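Local structure of probable zinc protease PqqL (Escherichia coli, 6OFS) at residues P469-S474 / S556-R561; L475-D480 / L596-I601. The protein is probably a periplasmic zinc-dependent metalloendopeptidase of the M16 family, binding one zinc ion per subunit. One frame throughout, in Å; residues are numbered along the deposited sequence.

Interaction 1: residues P469-S474 / S556-R561; sequences PGRNLS and SSSLKR
Leu473 puts a methyl group on the guanidinium of each of two arginines. Its CD1 lies over the centre of one face of Arg561, 3.4 Å above the plane, while CD2 sits 3.6 Å above the centre of the Arg471 guanidinium. At the edge of Arg561, nearly in its plane, is the carbonyl O of Arg471: Arg561 NH1 donates to it at 2.8 Å, almost straight (167°) and in the carbonyl plane. The Arg471 group holds a water at its own edge; NH1 donates to this water at 3.0 Å, and the water is also hydrogen-bonded to Ser558 OG, a bridge across a gap that the two side chains do not close directly. This is the linker between the two homologous halves of the M16 fold, running here as an irregular loop beside helix 556-565 of the second half. Arg561 leaves its helix with CG opposite the backbone N (chi1 -177°) and then bends at chi3 (74°), so that its side chain crosses that of Leu473 at about a right angle and lays a guanidinium face against CD1. Although Arg471 NH2 and Arg561 NH1 are 5.4 Å apart, acidic neighbours probably offset the like charges: Arg561 makes a salt bridge to Glu565, and Arg471 has a long, weak pairing with Asp357 on helix 352-371 of the first half.

Interaction 2: residues L475-D480 / L596-I601; sequences LTVDAD and LINQRI
Leu475 and Leu596 bring their CA atoms to 7.0 Å where 475-480, irregular and largely extended, passes helix 591-602. The two leucines cross at a slant, touching CD1 to CD1 at 4.1 Å, while the other Leu475 methyl, CD2, rests on Gln599 CG at 4.0 Å. Trp562 of helix 556-565 also packs on both leucines, making an apolar cluster between the segment and the two helices. Further along, Val477 CG2 lies 3.4 Å from Asn598 OD1 and 3.3 Å from Gln599 NE2, where apolar methyl meets amide; OD1 is also hydrogen-bonded to a residue just outside the segments. Chi1 (-69°) sets Gln599 CG beside its backbone N, against Leu475; the bend at chi2 (-80°) then carries the amide to Val477, the side chains of Val477 and Gln599 running past one another in opposite senses. Gln599 NE2 also comes near Leu475 O, but at 3.8 Å this is too long for a hydrogen bond. In the second half of the M16 fold, helix 591-602 lies against the sheet that includes strand 579-586, with Ile597 and Ile601 packed on that strand, while the linker passes along another side. The Asn598 and Val477 side chains come from opposite directions, the amide OD1 against the valine methyls, and Asn598 ND2 is tied to Tyr697 O, at the end of helix 687-697. An alanine here would remove that donor and is likely to leave Tyr697 O without its mate and open a gap beside the Val477 methyls. Val477 also packs on Tyr697, and Thr476 reaches Arg696 of the same helix.

Overall arrangement
Interactions 1 and 2 use consecutive parts of one linker, 469-474 and then 475-480, which meet helices 556-565 and 591-602 in the same order along the chain, so the two contacts interleave. Their centres are about 16 Å apart, and the helices themselves touch, Leu559 CD1 lying 3.8 Å from Leu596 CD1. The linker leads from the first half of the chain, which carries the zinc site, into strand 485-492 at the edge of the sheet that helix 591-602 packs on. Interaction 1 is the more exposed and lies beside helix 352-371; interaction 2 is buried. Together they fasten the linker to the second half, far from the metal.

Interaction 1: residues P469-S474 / S556-R561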
ATOM      1  N   PRO A 469      11.459  12.782  17.345  1.00 68.29           N
ATOM      2  CA  PRO A 469      12.704  12.804  16.551  1.00 68.62           C
ATOM      3  C   PRO A 469      12.551  12.385  15.084  1.00 71.94           C
ATOM      4  O   PRO A 469      12.785  13.211  14.198  1.00 74.01           O
ATOM      5  CB  PRO A 469      13.655  11.871  17.319  1.00 70.36           C
ATOM      6  CG  PRO A 469      13.122  11.790  18.679  1.00 74.68           C
ATOM      7  CD  PRO A 469      11.676  12.177  18.679  1.00 70.08           C
ATOM      8  N   GLY A 470      12.134  11.143  14.842  1.00 64.49           N
ATOM      9  CA  GLY A 470      11.980  10.630  13.487  1.00 62.90           C
ATOM     10  C   GLY A 470      13.258   9.974  13.015  1.00 64.21           C
ATOM     11  O   GLY A 470      14.350  10.538  13.168  1.00 64.00           O
ATOM     12  N   ARG A 471      13.127   8.764  12.461  1.00 58.25           N
ATOM     13  CA  ARG A 471      14.250   7.953  12.007  1.00 56.57           C
ATOM     14  C   ARG A 471      15.042   8.583  10.889  1.00 58.65           C
ATOM     15  O   ARG A 471      14.472   9.288  10.053  1.00 58.66           O
ATOM     16  CB  ARG A 471      13.788   6.534  11.627  1.00 55.73           C
ATOM     17  CG  ARG A 471      13.115   6.409  10.263  1.00 62.75           C
ATOM     18  CD  ARG A 471      12.547   5.017  10.035  1.00 59.10           C
ATOM     19  NE  ARG A 471      12.306   4.748   8.616  1.00 54.51           N
ATOM     20  CZ  ARG A 471      11.198   5.077   7.960  1.00 63.45           C
ATOM     21  NH1 ARG A 471      11.073   4.789   6.670  1.00 40.61           N
ATOM     22  NH2 ARG A 471      10.202   5.694   8.592  1.00 51.17           N
ATOM     23  N   ASN A 472      16.366   8.324  10.879  1.00 54.11           N
ATOM     24  CA  ASN A 472      17.271   8.767   9.828  1.00 54.19           C
ATOM     25  C   ASN A 472      16.826   8.100   8.509  1.00 57.74           C
ATOM     26  O   ASN A 472      16.523   6.900   8.484  1.00 56.88           O
ATOM     27  CB  ASN A 472      18.707   8.383  10.179  1.00 57.64           C
ATOM     28  CG  ASN A 472      19.728   8.731   9.119  1.00 82.06           C
ATOM     29  OD1 ASN A 472      20.056   9.904   8.886  1.00 77.60           O
ATOM     30  ND2 ASN A 472      20.253   7.706   8.456  1.00 71.80           N
ATOM     31  N   LEU A 473      16.711   8.899   7.447  1.00 54.57           N
ATOM     32  CA  LEU A 473      16.266   8.415   6.143  1.00 54.24           C
ATOM     33  C   LEU A 473      17.387   8.465   5.112  1.00 61.35           C
ATOM     34  O   LEU A 473      18.071   9.489   4.971  1.00 61.07           O
ATOM     35  CB  LEU A 473      15.051   9.217   5.627  1.00 53.61           C
ATOM     36  CG  LEU A 473      13.801   9.366   6.514  1.00 56.25           C
ATOM     37  CD1 LEU A 473      12.836  10.316   5.874  1.00 55.24           C
ATOM     38  CD2 LEU A 473      13.094   8.016   6.762  1.00 56.77           C
ATOM     39  N   SER A 474      17.562   7.351   4.380  1.00 60.13           N
ATOM     40  CA  SER A 474      18.564   7.226   3.320  1.00 61.01           C
ATOM     41  C   SER A 474      18.066   6.345   2.181  1.00 64.54           C
ATOM     42  O   SER A 474      17.254   5.443   2.395  1.00 64.11           O
ATOM     43  CB  SER A 474      19.894   6.702   3.867  1.00 65.78           C
ATOM     44  OG  SER A 474      19.846   5.322   4.195  1.00 76.17           O
ATOM     45  N   SER A 556       5.427   7.579   0.545  1.00 63.09           N
ATOM     46  CA  SER A 556       5.300   8.884  -0.129  1.00 63.76           C
ATOM     47  C   SER A 556       5.661  10.065   0.828  1.00 67.11           C
ATOM     48  O   SER A 556       6.312  11.025   0.407  1.00 67.22           O
ATOM     49  CB  SER A 556       3.888   9.065  -0.673  1.00 67.94           C
ATOM     50  OG  SER A 556       2.960   9.124   0.399  1.00 80.74           O
ATOM     51  N   SER A 557       5.264   9.946   2.114  1.00 62.58           N
ATOM     52  CA  SER A 557       5.489  10.922   3.186  1.00 62.62           C
ATOM     53  C   SER A 557       6.958  10.975   3.626  1.00 65.31           C
ATOM     54  O   SER A 557       7.486  12.067   3.865  1.00 66.15           O
ATOM     55  CB  SER A 557       4.597  10.615   4.390  1.00 67.13           C
ATOM     56  OG  SER A 557       3.315  10.151   3.998  1.00 79.22           O
ATOM     57  N   SER A 558       7.606   9.803   3.757  1.00 59.43           N
ATOM     58  CA  SER A 558       9.020   9.706   4.124  1.00 58.73           C
ATOM     59  C   SER A 558       9.892  10.170   2.937  1.00 59.75           C
ATOM     60  O   SER A 558      10.967  10.734   3.148  1.00 58.89           O
ATOM     61  CB  SER A 558       9.380   8.285   4.559  1.00 62.94           C
ATOM     62  OG  SER A 558       8.866   7.956   5.845  1.00 72.37           O
ATOM     63  N   LEU A 559       9.395   9.978   1.696  1.00 54.46           N
ATOM     64  CA  LEU A 559      10.070  10.436   0.483  1.00 53.25           C
ATOM     65  C   LEU A 559      10.052  11.958   0.427  1.00 58.48           C
ATOM     66  O   LEU A 559      11.058  12.547   0.031  1.00 58.69           O
ATOM     67  CB  LEU A 559       9.452   9.820  -0.797  1.00 51.87           C
ATOM     68  CG  LEU A 559      10.056  10.240  -2.156  1.00 54.54           C
ATOM     69  CD1 LEU A 559      11.569   9.975  -2.240  1.00 54.21           C
ATOM     70  CD2 LEU A 559       9.339   9.578  -3.289  1.00 54.64           C
ATOM     71  N   LYS A 560       8.928  12.587   0.854  1.00 55.35           N
ATOM     72  CA  LYS A 560       8.791  14.046   0.871  1.00 55.93           C
ATOM     73  C   LYS A 560       9.776  14.648   1.870  1.00 61.08           C
ATOM     74  O   LYS A 560      10.470  15.607   1.533  1.00 62.51           O
ATOM     75  CB  LYS A 560       7.343  14.464   1.177  1.00 58.85           C
ATOM     76  CG  LYS A 560       7.074  15.948   0.956  1.00 74.61           C
ATOM     77  CD  LYS A 560       5.718  16.376   1.517  1.00 86.70           C
ATOM     78  CE  LYS A 560       5.526  17.881   1.456  1.00 96.54           C
ATOM     79  NZ  LYS A 560       4.114  18.275   1.707  1.00101.41           N
ATOM     80  N   ARG A 561       9.872  14.056   3.074  1.00 57.72           N
ATOM     81  CA  ARG A 561      10.794  14.507   4.119  1.00 58.13           C
ATOM     82  C   ARG A 561      12.264  14.376   3.665  1.00 61.91           C
ATOM     83  O   ARG A 561      13.012  15.354   3.770  1.00 62.07           O
ATOM     84  CB  ARG A 561      10.528  13.782   5.457  1.00 58.31           C
ATOM     85  CG  ARG A 561      11.432  14.273   6.590  1.00 66.54           C
ATOM     86  CD  ARG A 561      10.907  13.941   7.966  1.00 67.48           C
ATOM     87  NE  ARG A 561      11.053  12.529   8.337  1.00 68.03           N
ATOM     88  CZ  ARG A 561      12.151  11.989   8.859  1.00 74.27           C
ATOM     89  NH1 ARG A 561      12.162  10.711   9.220  1.00 62.43           N
ATOM     90  NH2 ARG A 561      13.255  12.713   9.001  1.00 55.21           N
TER
HETATM   91  O   HOH W   1       8.697   5.083   4.859  1.00 37.02           O

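Interaction 2: residues L475-D480 / L596-I601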
ATOM      1  N   LEU A 475      18.543   6.629   0.972  1.00 60.77           N
ATOM      2  CA  LEU A 475      18.235   5.853  -0.215  1.00 60.58           C
ATOM      3  C   LEU A 475      19.548   5.297  -0.751  1.00 70.06           C
ATOM      4  O   LEU A 475      19.750   5.202  -1.965  1.00 70.17           O
ATOM      5  CB  LEU A 475      17.508   6.704  -1.261  1.00 59.74           C
ATOM      6  CG  LEU A 475      16.039   6.974  -1.015  1.00 62.78           C
ATOM      7  CD1 LEU A 475      15.490   7.910  -2.069  1.00 62.35           C
ATOM      8  CD2 LEU A 475      15.237   5.688  -1.004  1.00 63.66           C
ATOM      9  N   THR A 476      20.445   4.928   0.183  1.00 70.37           N
ATOM     10  CA  THR A 476      21.765   4.375  -0.101  1.00 71.96           C
ATOM     11  C   THR A 476      21.623   3.051  -0.880  1.00 78.12           C
ATOM     12  O   THR A 476      20.783   2.202  -0.560  1.00 77.43           O
ATOM     13  CB  THR A 476      22.633   4.312   1.187  1.00 81.42           C
ATOM     14  OG1 THR A 476      24.018   4.198   0.837  1.00 82.28           O
ATOM     15  CG2 THR A 476      22.208   3.199   2.167  1.00 78.52           C
ATOM     16  N   VAL A 477      22.404   2.944  -1.953  1.00 76.97           N
ATOM     17  CA  VAL A 477      22.422   1.813  -2.878  1.00 77.56           C
ATOM     18  C   VAL A 477      23.800   1.179  -2.805  1.00 84.74           C
ATOM     19  O   VAL A 477      24.805   1.888  -2.930  1.00 85.31           O
ATOM     20  CB  VAL A 477      22.107   2.281  -4.335  1.00 80.74           C
ATOM     21  CG1 VAL A 477      22.158   1.126  -5.327  1.00 80.15           C
ATOM     22  CG2 VAL A 477      20.768   3.008  -4.415  1.00 80.06           C
ATOM     23  N   ASP A 478      23.851  -0.153  -2.630  1.00 82.50           N
ATOM     24  CA  ASP A 478      25.115  -0.885  -2.615  1.00 83.21           C
ATOM     25  C   ASP A 478      25.709  -0.855  -4.028  1.00 86.84           C
ATOM     26  O   ASP A 478      24.989  -1.081  -5.013  1.00 85.74           O
ATOM     27  CB  ASP A 478      24.920  -2.331  -2.110  1.00 85.39           C
ATOM     28  CG  ASP A 478      24.795  -2.468  -0.599  1.00 98.00           C
ATOM     29  OD1 ASP A 478      23.887  -3.201  -0.142  1.00 97.91           O
ATOM     30  OD2 ASP A 478      25.614  -1.848   0.129  1.00104.85           O
ATOM     31  N   ALA A 479      26.998  -0.488  -4.122  1.00 83.70           N
ATOM     32  CA  ALA A 479      27.728  -0.393  -5.387  1.00 83.34           C
ATOM     33  C   ALA A 479      27.967  -1.764  -6.011  1.00 84.91           C
ATOM     34  O   ALA A 479      28.108  -2.763  -5.298  1.00 84.00           O
ATOM     35  CB  ALA A 479      29.067   0.302  -5.169  1.00 84.71           C
ATOM     36  N   ASP A 480      27.999  -1.800  -7.345  1.00 80.18           N
ATOM     37  CA  ASP A 480      28.314  -2.997  -8.111  1.00 79.50           C
ATOM     38  C   ASP A 480      29.827  -2.903  -8.420  1.00 80.68           C
ATOM     39  O   ASP A 480      30.262  -1.960  -9.093  1.00 79.55           O
ATOM     40  CB  ASP A 480      27.454  -3.097  -9.395  1.00 81.26           C
ATOM     41  CG  ASP A 480      27.777  -4.272 -10.311  1.00 92.13           C
ATOM     42  OD1 ASP A 480      28.071  -5.378  -9.787  1.00 92.98           O
ATOM     43  OD2 ASP A 480      27.713  -4.093 -11.551  1.00 97.83           O
ATOM     44  N   LEU A 596      18.013   8.934  -5.928  1.00 48.55           N
ATOM     45  CA  LEU A 596      16.601   9.009  -6.276  1.00 48.12           C
ATOM     46  C   LEU A 596      16.340   8.537  -7.688  1.00 51.99           C
ATOM     47  O   LEU A 596      15.377   7.806  -7.876  1.00 52.15           O
ATOM     48  CB  LEU A 596      16.005  10.404  -5.992  1.00 48.26           C
ATOM     49  CG  LEU A 596      14.482  10.565  -6.147  1.00 51.84           C
ATOM     50  CD1 LEU A 596      13.699   9.517  -5.380  1.00 51.18           C
ATOM     51  CD2 LEU A 596      14.045  11.952  -5.780  1.00 55.17           C
ATOM     52  N   ILE A 597      17.214   8.878  -8.654  1.00 49.15           N
ATOM     53  CA  ILE A 597      17.120   8.398 -10.047  1.00 49.05           C
ATOM     54  C   ILE A 597      17.152   6.855 -10.060  1.00 53.09           C
ATOM     55  O   ILE A 597      16.286   6.221 -10.673  1.00 53.01           O
ATOM     56  CB  ILE A 597      18.257   9.019 -10.925  1.00 52.15           C
ATOM     57  CG1 ILE A 597      17.831  10.366 -11.548  1.00 52.26           C
ATOM     58  CG2 ILE A 597      18.789   8.053 -11.988  1.00 52.41           C
ATOM     59  CD1 ILE A 597      16.786  10.311 -12.688  1.00 52.86           C
ATOM     60  N   ASN A 598      18.135   6.275  -9.334  1.00 48.41           N
ATOM     61  CA  ASN A 598      18.355   4.844  -9.211  1.00 47.45           C
ATOM     62  C   ASN A 598      17.169   4.156  -8.583  1.00 50.29           C
ATOM     63  O   ASN A 598      16.698   3.163  -9.111  1.00 49.10           O
ATOM     64  CB  ASN A 598      19.616   4.576  -8.383  1.00 48.02           C
ATOM     65  CG  ASN A 598      19.917   3.106  -8.171  1.00 65.91           C
ATOM     66  OD1 ASN A 598      19.252   2.405  -7.401  1.00 60.33           O
ATOM     67  ND2 ASN A 598      20.932   2.607  -8.843  1.00 57.20           N
ATOM     68  N   GLN A 599      16.716   4.659  -7.435  1.00 48.12           N
ATOM     69  CA  GLN A 599      15.630   4.039  -6.685  1.00 47.44           C
ATOM     70  C   GLN A 599      14.294   4.167  -7.394  1.00 49.86           C
ATOM     71  O   GLN A 599      13.454   3.284  -7.231  1.00 49.29           O
ATOM     72  CB  GLN A 599      15.578   4.551  -5.234  1.00 48.46           C
ATOM     73  CG  GLN A 599      16.755   4.100  -4.350  1.00 54.24           C
ATOM     74  CD  GLN A 599      16.659   2.695  -3.786  1.00 71.10           C
ATOM     75  OE1 GLN A 599      15.623   2.028  -3.820  1.00 67.98           O
ATOM     76  NE2 GLN A 599      17.750   2.220  -3.220  1.00 65.26           N
ATOM     77  N   ARG A 600      14.104   5.224  -8.217  1.00 44.49           N
ATOM     78  CA  ARG A 600      12.861   5.369  -8.972  1.00 43.19           C
ATOM     79  C   ARG A 600      12.783   4.335 -10.094  1.00 47.48           C
ATOM     80  O   ARG A 600      11.688   3.921 -10.467  1.00 46.82           O
ATOM     81  CB  ARG A 600      12.689   6.807  -9.477  1.00 42.23           C
ATOM     82  CG  ARG A 600      11.514   7.071 -10.437  1.00 46.90           C
ATOM     83  CD  ARG A 600      10.130   6.976  -9.798  1.00 47.17           C
ATOM     84  NE  ARG A 600       9.062   7.093 -10.796  1.00 51.30           N
ATOM     85  CZ  ARG A 600       8.712   6.139 -11.660  1.00 61.77           C
ATOM     86  NH1 ARG A 600       9.352   4.973 -11.671  1.00 50.62           N
ATOM     87  NH2 ARG A 600       7.724   6.340 -12.516  1.00 45.06           N
ATOM     88  N   ILE A 601      13.952   3.898 -10.591  1.00 45.13           N
ATOM     89  CA  ILE A 601      14.113   2.929 -11.665  1.00 45.21           C
ATOM     90  C   ILE A 601      14.084   1.480 -11.133  1.00 50.49           C
ATOM     91  O   ILE A 601      13.324   0.663 -11.644  1.00 51.37           O
ATOM     92  CB  ILE A 601      15.397   3.278 -12.499  1.00 48.88           C
ATOM     93  CG1 ILE A 601      15.195   4.605 -13.281  1.00 48.85           C
ATOM     94  CG2 ILE A 601      15.823   2.133 -13.466  1.00 50.17           C
ATOM     95  CD1 ILE A 601      16.485   5.185 -14.021  1.00 51.19           C
TER